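Local structure of endolytic peptidoglycan transglycosylase RlpA (Pseudomonas aeruginosa, 6I05) at residues Tyr5-Ala10 and Leu44-Leu49. The protein cleaves peptidoglycan as a lytic transglycosylase, strongly preferring naked glycan strands that lack stem peptides, and carries a SPOR domain linked to recognition of denuded glycan. Sequence-based numbering, arbitrary orientation.
Sequences YLQVGA and LHRVRL
Leu-6 and Leu-49 form an antiparallel hydrogen-bonded pair between central strands 4-11 and 42-52, whose short segments run at 143°. Leu-6 N donates to Leu-49 O at 3.0 Å, and Leu-49 N returns a bond to Leu-6 O. The register slips at a beta bulge: Val-8 and Gly-9 both lie opposite Val-47. Val-8 has a near-helical psi, and its N reaches Val-47 O at 2.9 Å. Val-47 N in turn donates to Gly-9 O at 2.8 Å, while Gly-9 N is buried with no partner in the model.

On the face of Gln-7 and Arg-48, one amide oxygen takes two bonds. Arg-48 approaches side-on: NE lies 2.8 Å and NH2 3.0 Å from Gln-7 OE1, which sits in the guanidinium plane. The amide plane is turned 32° from that plane. With CG anti to the backbone N (chi1 178°) and the chain extended beyond it, Gln-7 carries OE1 across to strand 42-52. Arg-46 CB lies against the same oxygen at 3.5 Å. The Arg-46 guanidinium lies over one face of the Arg-48 guanidinium, offset toward the rim, and Arg-46 NH2 bonds Ser-35 OG.

The other face is apolar. Leu-6 and Leu-49 lie side by side, and Leu-49 CD2 meets Val-8 CG2 at 3.9 Å. Helix 55-67 covers these three; helix 14-25 covers Val-47 and also touches Val-8.

The two faces thus differ in chemistry. Leucine and valine join the sheet to its helices, as in the RNP-like fold of SPOR domains. On the helix-free side, both donors of Arg-48 hold the amide oxygen of Gln-7, and the guanidinium groups of Arg-46 and buried Arg-48 probably give this face positive character. This is consistent with denuded glycan binding there, as in other SPOR domains.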
loop_
_atom_site.group_PDB
_atom_site.type_symbol
_atom_site.label_atom_id
_atom_site.label_comp_id
_atom_site.label_asym_id
_atom_site.label_seq_id
_atom_site.Cartn_x
_atom_site.Cartn_y
_atom_site.Cartn_z
ATOM N N TYR A 5 -9.145 1.769 -1.668
ATOM C CA TYR A 5 -7.879 1.325 -1.101
ATOM C C TYR A 5 -6.923 0.902 -2.203
ATOM O O TYR A 5 -7.336 0.345 -3.223
ATOM C CB TYR A 5 -8.081 0.142 -0.155
ATOM C CG TYR A 5 -8.835 0.498 1.098
ATOM C CD1 TYR A 5 -10.219 0.513 1.117
ATOM C CD2 TYR A 5 -8.161 0.812 2.268
ATOM C CE1 TYR A 5 -10.917 0.834 2.272
ATOM C CE2 TYR A 5 -8.843 1.137 3.426
ATOM C CZ TYR A 5 -10.219 1.146 3.425
ATOM O OH TYR A 5 -10.888 1.459 4.581
ATOM N N LEU A 6 -5.637 1.158 -1.974
ATOM C CA LEU A 6 -4.565 0.704 -2.849
ATOM C C LEU A 6 -3.684 -0.274 -2.089
ATOM O O LEU A 6 -3.522 -0.167 -0.870
ATOM C CB LEU A 6 -3.682 1.873 -3.305
ATOM C CG LEU A 6 -4.305 2.868 -4.279
ATOM C CD1 LEU A 6 -3.433 4.106 -4.401
ATOM C CD2 LEU A 6 -4.506 2.206 -5.637
ATOM N N GLN A 7 -3.120 -1.233 -2.820
ATOM C CA GLN A 7 -2.051 -2.083 -2.312
ATOM C C GLN A 7 -0.791 -1.765 -3.102
ATOM O O GLN A 7 -0.833 -1.651 -4.332
ATOM C CB GLN A 7 -2.394 -3.567 -2.438
ATOM C CG GLN A 7 -1.286 -4.491 -1.953
ATOM C CD GLN A 7 -1.790 -5.893 -1.698
ATOM O OE1 GLN A 7 -2.781 -6.087 -0.994
ATOM N NE2 GLN A 7 -1.119 -6.879 -2.281
ATOM N N VAL A 8 0.324 -1.603 -2.393
ATOM C CA VAL A 8 1.569 -1.184 -3.013
ATOM C C VAL A 8 2.617 -2.295 -3.041
ATOM O O VAL A 8 3.499 -2.281 -3.908
ATOM C CB VAL A 8 2.122 0.093 -2.344
ATOM C CG1 VAL A 8 3.329 0.641 -3.096
ATOM C CG2 VAL A 8 1.025 1.154 -2.256
ATOM N N GLY A 9 2.549 -3.249 -2.124
ATOM C CA GLY A 9 3.450 -4.383 -2.135
ATOM C C GLY A 9 2.945 -5.424 -1.168
ATOM O O GLY A 9 2.040 -5.180 -0.367
ATOM N N ALA A 10 3.557 -6.594 -1.245
ATOM C CA ALA A 10 3.241 -7.687 -0.343
ATOM C C ALA A 10 4.531 -8.462 -0.136
ATOM O O ALA A 10 5.237 -8.750 -1.106
ATOM C CB ALA A 10 2.154 -8.583 -0.944
ATOM N N LEU A 44 1.811 -13.435 4.650
ATOM C CA LEU A 44 1.988 -12.437 3.607
ATOM C C LEU A 44 1.599 -11.089 4.189
ATOM O O LEU A 44 0.465 -10.917 4.649
ATOM C CB LEU A 44 1.101 -12.766 2.407
ATOM C CG LEU A 44 1.321 -11.872 1.188
ATOM C CD1 LEU A 44 2.731 -12.049 0.631
ATOM C CD2 LEU A 44 0.258 -12.143 0.125
ATOM N N HIS A 45 2.538 -10.144 4.179
ATOM C CA HIS A 45 2.340 -8.814 4.754
ATOM C C HIS A 45 2.043 -7.842 3.618
ATOM O O HIS A 45 2.949 -7.454 2.875
ATOM C CB HIS A 45 3.594 -8.370 5.505
ATOM C CG HIS A 45 4.003 -9.307 6.592
ATOM N ND1 HIS A 45 3.338 -9.375 7.798
ATOM C CD2 HIS A 45 5.006 -10.211 6.661
ATOM C CE1 HIS A 45 3.914 -10.283 8.563
ATOM N NE2 HIS A 45 4.923 -10.810 7.895
ATOM N N ARG A 46 0.784 -7.439 3.488
ATOM C CA ARG A 46 0.344 -6.576 2.397
ATOM C C ARG A 46 0.342 -5.130 2.857
ATOM O O ARG A 46 -0.234 -4.809 3.897
ATOM C CB ARG A 46 -1.056 -6.981 1.938
ATOM C CG ARG A 46 -1.084 -8.473 1.612
ATOM C CD ARG A 46 -2.441 -9.073 1.422
ATOM N NE ARG A 46 -3.349 -8.821 2.531
ATOM C CZ ARG A 46 -4.627 -9.158 2.484
ATOM N NH1 ARG A 46 -5.089 -9.781 1.406
ATOM N NH2 ARG A 46 -5.437 -8.858 3.481
ATOM N N VAL A 47 0.985 -4.262 2.089
ATOM C CA VAL A 47 1.083 -2.849 2.435
ATOM C C VAL A 47 0.024 -2.099 1.645
ATOM O O VAL A 47 0.035 -2.115 0.407
ATOM C CB VAL A 47 2.488 -2.297 2.160
ATOM C CG1 VAL A 47 2.562 -0.829 2.554
ATOM C CG2 VAL A 47 3.536 -3.110 2.915
ATOM N N ARG A 48 -0.899 -1.456 2.354
ATOM C CA ARG A 48 -2.079 -0.856 1.763
ATOM C C ARG A 48 -2.242 0.574 2.249
ATOM O O ARG A 48 -1.638 0.998 3.239
ATOM C CB ARG A 48 -3.328 -1.667 2.116
ATOM C CG ARG A 48 -3.308 -3.030 1.474
ATOM C CD ARG A 48 -4.502 -3.867 1.832
ATOM N NE ARG A 48 -4.525 -5.035 0.959
ATOM C CZ ARG A 48 -5.543 -5.874 0.845
ATOM N NH1 ARG A 48 -6.633 -5.712 1.581
ATOM N NH2 ARG A 48 -5.460 -6.876 -0.017
ATOM N N LEU A 49 -3.073 1.324 1.536
ATOM C CA LEU A 49 -3.404 2.660 2.005
ATOM C C LEU A 49 -4.847 2.993 1.670
ATOM O O LEU A 49 -5.421 2.474 0.711
ATOM C CB LEU A 49 -2.409 3.724 1.553
ATOM C CG LEU A 49 -2.394 3.876 0.054
ATOM C CD1 LEU A 49 -3.167 5.107 -0.331
ATOM C CD2 LEU A 49 -0.972 3.991 -0.437
#